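Local coordinates for protein esterase (Alcaligenes sp., PDB 1QLW) that probably hydrolyses carboxylic esters, as a bacterial esterase of the alpha/beta hydrolase fold, at residues A[184-187]-A[188-192]; A[205-208]-A[209-213]. All coordinates share one frame; numbering follows the deposited sequence.

Contact 1 of 2, residues A[184-187]-A[188-192]; sequences NPTV and ANLSK
Thr-186 and Leu-190, one helical turn apart, lie side by side and point the same way, with Thr-186 CG2 3.9 Å from Leu-190 CD1. The threonine splits its two branches: OG1 turns back beside the backbone N (chi1 -57°), where it is taken by the amide of Ser-105, which puts CG2 anti to that N and alongside Leu-190. Leucine CG also settles 3.3 Å from Thr-186 O, so the isobutyl group covers the carbonyl that Leu-190 N binds at 2.8 Å.

Asn-189 uses the neighbouring line of the helix. Its CG sits beside the backbone N and is thereby carried back along Pro-185 O, 3.5 Å away. ND2 comes near the same oxygen, but at an angle too poor for a bond; it is hydrogen-bonded to Asp-48 O and weakly to Ser-105 OG. Pro-185 O instead receives Asn-189 N at 3.2 Å in a fairly straight bond (164° at the hydrogen) within the carbonyl plane. On another side of the helix, Val-187 O accepts Ser-191 N at 3.3 Å and is shared with the hydroxyl of Thr-215. A water bridges Asn-184 O and Ala-188 N, which stand 4.3 Å apart, while Asn-184 O also accepts Val-187 N.

Pro-185 has no N-H to give, and its carbonyl O accepts the first of three i-to-i+4 bonds. These are the N-terminal two turns of helix 185-197, a helix of the alpha/beta hydrolase fold between strand 43-57 and helix 211-218, just ahead of strand 200-205.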
loop_
_atom_site.group_PDB
_atom_site.type_symbol
_atom_site.label_atom_id
_atom_site.label_comp_id
_atom_site.label_asym_id
_atom_site.label_seq_id
_atom_site.Cartn_x
_atom_site.Cartn_y
_atom_site.Cartn_z
ATOM N N ASN A 184 12.337 -15.314 2.934
ATOM C CA ASN A 184 11.980 -13.902 3.089
ATOM C C ASN A 184 11.233 -13.732 4.395
ATOM O O ASN A 184 10.487 -14.612 4.811
ATOM C CB ASN A 184 11.100 -13.539 1.881
ATOM C CG ASN A 184 10.768 -12.060 1.842
ATOM O OD1 ASN A 184 11.540 -11.264 1.257
ATOM N ND2 ASN A 184 9.687 -11.697 2.446
ATOM N N PRO A 185 11.351 -12.583 5.053
ATOM C CA PRO A 185 10.631 -12.318 6.297
ATOM C C PRO A 185 9.131 -12.475 6.209
ATOM O O PRO A 185 8.450 -12.748 7.220
ATOM C CB PRO A 185 11.051 -10.892 6.672
ATOM C CG PRO A 185 12.434 -10.774 6.108
ATOM C CD PRO A 185 12.317 -11.491 4.782
ATOM N N THR A 186 8.546 -12.358 5.007
ATOM C CA THR A 186 7.122 -12.611 4.839
ATOM C C THR A 186 6.748 -14.000 5.336
ATOM O O THR A 186 5.644 -14.201 5.837
ATOM C CB THR A 186 6.729 -12.445 3.359
ATOM O OG1 THR A 186 7.073 -11.134 2.894
ATOM C CG2 THR A 186 5.257 -12.655 3.137
ATOM N N VAL A 187 7.614 -14.985 5.134
ATOM C CA VAL A 187 7.310 -16.367 5.513
ATOM C C VAL A 187 6.984 -16.508 6.979
ATOM O O VAL A 187 5.942 -17.086 7.337
ATOM C CB VAL A 187 8.496 -17.257 5.089
ATOM C CG1 VAL A 187 8.359 -18.657 5.686
ATOM C CG2 VAL A 187 8.566 -17.331 3.563
ATOM N N ALA A 188 7.848 -15.995 7.873
ATOM C CA ALA A 188 7.551 -16.069 9.290
ATOM C C ALA A 188 6.308 -15.260 9.641
ATOM O O ALA A 188 5.533 -15.631 10.517
ATOM C CB ALA A 188 8.722 -15.556 10.103
ATOM N N ASN A 189 6.116 -14.118 8.984
ATOM C CA ASN A 189 4.933 -13.301 9.243
ATOM C C ASN A 189 3.654 -14.011 8.832
ATOM O O ASN A 189 2.627 -13.858 9.502
ATOM C CB ASN A 189 5.074 -11.945 8.559
ATOM C CG ASN A 189 6.117 -11.088 9.257
ATOM O OD1 ASN A 189 6.290 -11.188 10.465
ATOM N ND2 ASN A 189 6.777 -10.248 8.480
ATOM N N LEU A 190 3.695 -14.812 7.757
ATOM C CA LEU A 190 2.507 -15.570 7.377
ATOM C C LEU A 190 2.176 -16.615 8.444
ATOM O O LEU A 190 0.992 -16.895 8.649
ATOM C CB LEU A 190 2.692 -16.238 6.023
ATOM C CG LEU A 190 2.710 -15.257 4.839
ATOM C CD1 LEU A 190 3.206 -15.982 3.594
ATOM C CD2 LEU A 190 1.343 -14.654 4.602
ATOM N N SER A 191 3.177 -17.189 9.114
ATOM C CA SER A 191 2.877 -18.125 10.201
ATOM C C SER A 191 2.195 -17.383 11.345
ATOM O O SER A 191 1.188 -17.844 11.875
ATOM C CB SER A 191 4.151 -18.788 10.702
ATOM O OG SER A 191 3.894 -19.531 11.877
ATOM N N LYS A 192 2.730 -16.213 11.723
ATOM C CA LYS A 192 2.081 -15.446 12.787
ATOM C C LYS A 192 0.652 -15.135 12.410
ATOM O O LYS A 192 -0.245 -15.206 13.258
ATOM C CB LYS A 192 2.878 -14.167 13.038
ATOM C CG LYS A 192 4.226 -14.420 13.691
ATOM C CD LYS A 192 5.021 -13.131 13.880
ATOM C CE LYS A 192 6.225 -13.426 14.776
ATOM N NZ LYS A 192 7.038 -12.212 15.030
HETATM O O HOH W 1 10.746 -15.653 7.408
#

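Contact 2 of 2, residues A[205-208]-A[209-213]; sequences HSQS and GIYPF. With SO4 (sulfate ion), chain D.
The Tyr-211 ring lies flat over Ser-208, whose CA makes a CH-pi contact 3.7 Å from the ring centroid and 7° off the ring normal; Ser-208 CB, 3.5 Å from Tyr-211 CD2, covers the same face. Thr-186 and Val-187 of helix 185-197 come against the opposite side. The hydroxyl OH is bonded to Gln-104 OE1. Gln-207 O comes obliquely to the ring, 3.7 Å from Tyr-211 CE1. His-205 has Ser-206 CB over the centre of one face of its ring and also stacks with His-298; Phe-213 meets Ile-210 CA at its ring edge.

Tyrosine CG stands beside the backbone N, and Tyr-211 N binds Ser-208 O at 2.9 Å, closing a type I turn that folds the ring back onto the serine. Were the ring of Tyr-211 cut back to an alanine, Ser-208 would probably lose its cover, a gap would be likely to open beside Thr-186 and Val-187, and Gln-104 OE1 would lose its phenolic mate.

Gly-209 N binds Ser-206 O at 2.8 Å from above the carbonyl plane, and a CB on this glycine would lie 2.9 Å from that oxygen, a clash.

Ser-206 has a positive phi with a negative psi (57°/-116°) and presents OG to O2 of a sulfate ion, probably from the crystallisation liquor, at 2.8 Å; Arg-265 grips the ion as well. A serine in this backbone shape at the sharp turn from strand 200-205 into helix 211-218, with the small Ser-204 and Ser-208 two residues before and after it, is consistent with the nucleophile elbow of alpha/beta hydrolases.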
loop_
_atom_site.group_PDB
_atom_site.type_symbol
_atom_site.label_atom_id
_atom_site.label_comp_id
_atom_site.label_asym_id
_atom_site.label_seq_id
_atom_site.Cartn_x
_atom_site.Cartn_y
_atom_site.Cartn_z
ATOM N N HIS A 205 1.677 -16.362 -5.343
ATOM C CA HIS A 205 1.897 -16.121 -6.761
ATOM C C HIS A 205 3.371 -15.962 -7.066
ATOM O O HIS A 205 4.025 -15.106 -6.476
ATOM C CB HIS A 205 1.165 -14.816 -7.165
ATOM C CG HIS A 205 1.176 -14.491 -8.624
ATOM N ND1 HIS A 205 1.255 -13.179 -9.059
ATOM C CD2 HIS A 205 1.101 -15.294 -9.709
ATOM C CE1 HIS A 205 1.226 -13.254 -10.390
ATOM N NE2 HIS A 205 1.121 -14.499 -10.824
ATOM N N SER A 206 3.915 -16.731 -8.008
ATOM C CA SER A 206 5.229 -16.434 -8.577
ATOM C C SER A 206 6.356 -16.340 -7.575
ATOM O O SER A 206 6.618 -17.378 -6.961
ATOM C CB SER A 206 5.073 -15.183 -9.450
ATOM O OG SER A 206 6.072 -15.193 -10.461
ATOM N N GLN A 207 7.023 -15.208 -7.358
ATOM C CA GLN A 207 8.066 -15.110 -6.326
ATOM C C GLN A 207 7.605 -15.610 -4.967
ATOM O O GLN A 207 8.396 -16.189 -4.218
ATOM C CB GLN A 207 8.424 -13.621 -6.205
ATOM C CG GLN A 207 9.359 -13.251 -5.060
ATOM C CD GLN A 207 9.375 -11.739 -4.995
ATOM O OE1 GLN A 207 8.461 -11.133 -4.414
ATOM N NE2 GLN A 207 10.333 -11.100 -5.631
ATOM N N SER A 208 6.357 -15.343 -4.590
ATOM C CA SER A 208 5.861 -15.797 -3.292
ATOM C C SER A 208 5.261 -17.189 -3.377
ATOM O O SER A 208 4.792 -17.701 -2.350
ATOM C CB SER A 208 4.834 -14.849 -2.687
ATOM O OG SER A 208 3.668 -14.860 -3.498
ATOM N N GLY A 209 5.305 -17.823 -4.543
ATOM C CA GLY A 209 4.760 -19.160 -4.701
ATOM C C GLY A 209 5.233 -20.121 -3.632
ATOM O O GLY A 209 4.436 -20.884 -3.078
ATOM N N ILE A 210 6.534 -20.111 -3.358
ATOM C CA ILE A 210 7.123 -21.020 -2.379
ATOM C C ILE A 210 6.819 -20.637 -0.939
ATOM O O ILE A 210 6.910 -21.471 -0.037
ATOM C CB ILE A 210 8.652 -21.072 -2.610
ATOM C CG1 ILE A 210 9.293 -22.267 -1.904
ATOM C CG2 ILE A 210 9.348 -19.786 -2.206
ATOM C CD1 ILE A 210 8.806 -23.625 -2.362
ATOM N N TYR A 211 6.476 -19.363 -0.683
ATOM C CA TYR A 211 6.311 -18.907 0.694
ATOM C C TYR A 211 5.412 -19.755 1.558
ATOM O O TYR A 211 5.823 -20.111 2.665
ATOM C CB TYR A 211 5.879 -17.443 0.800
ATOM C CG TYR A 211 6.812 -16.367 0.317
ATOM C CD1 TYR A 211 8.077 -16.580 -0.217
ATOM C CD2 TYR A 211 6.404 -15.036 0.451
ATOM C CE1 TYR A 211 8.857 -15.519 -0.653
ATOM C CE2 TYR A 211 7.176 -13.974 0.041
ATOM C CZ TYR A 211 8.415 -14.219 -0.518
ATOM O OH TYR A 211 9.229 -13.203 -0.969
ATOM N N PRO A 212 4.189 -20.072 1.142
ATOM C CA PRO A 212 3.312 -20.830 2.042
ATOM C C PRO A 212 3.870 -22.172 2.440
ATOM O O PRO A 212 3.597 -22.656 3.540
ATOM C CB PRO A 212 2.003 -20.966 1.277
ATOM C CG PRO A 212 2.058 -19.978 0.198
ATOM C CD PRO A 212 3.494 -19.645 -0.085
ATOM N N PHE A 213 4.602 -22.804 1.525
ATOM C CA PHE A 213 5.212 -24.092 1.813
ATOM C C PHE A 213 6.330 -23.957 2.831
ATOM O O PHE A 213 6.511 -24.817 3.689
ATOM C CB PHE A 213 5.735 -24.724 0.519
ATOM C CG PHE A 213 4.676 -24.885 -0.534
ATOM C CD1 PHE A 213 3.716 -25.882 -0.436
ATOM C CD2 PHE A 213 4.628 -24.036 -1.617
ATOM C CE1 PHE A 213 2.744 -26.036 -1.414
ATOM C CE2 PHE A 213 3.678 -24.179 -2.606
ATOM C CZ PHE A 213 2.730 -25.186 -2.499
HETATM S S SO4 D . 9.925 -15.508 -9.625
HETATM O O1 SO4 D . 10.957 -15.572 -10.732
HETATM O O2 SO4 D . 8.658 -16.116 -10.190
HETATM O O3 SO4 D . 9.721 -14.069 -9.277
HETATM O O4 SO4 D . 10.350 -16.343 -8.474
HETATM O O HOH W 2 8.283 -19.219 -5.565
#

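Overall arrangement
Followed from the N terminus, the chain reaches contact 1 first, in the N-terminal turns of helix 185-197, then runs along strand 200-205 to contact 2, where it bends into helix 211-218. The two are in series: neither nests within nor crosses the other, and neither closes a long loop, since the segments of each are continuous. In space their centres are about 11 Å apart, and they meet at Tyr-211, with Thr-186 CB 3.7 Å from Tyr-211 CE2 and Leu-190 CD1 4.1 Å from Tyr-211 CB. This packing ties the start of the helix before the strand to the start of the helix after it.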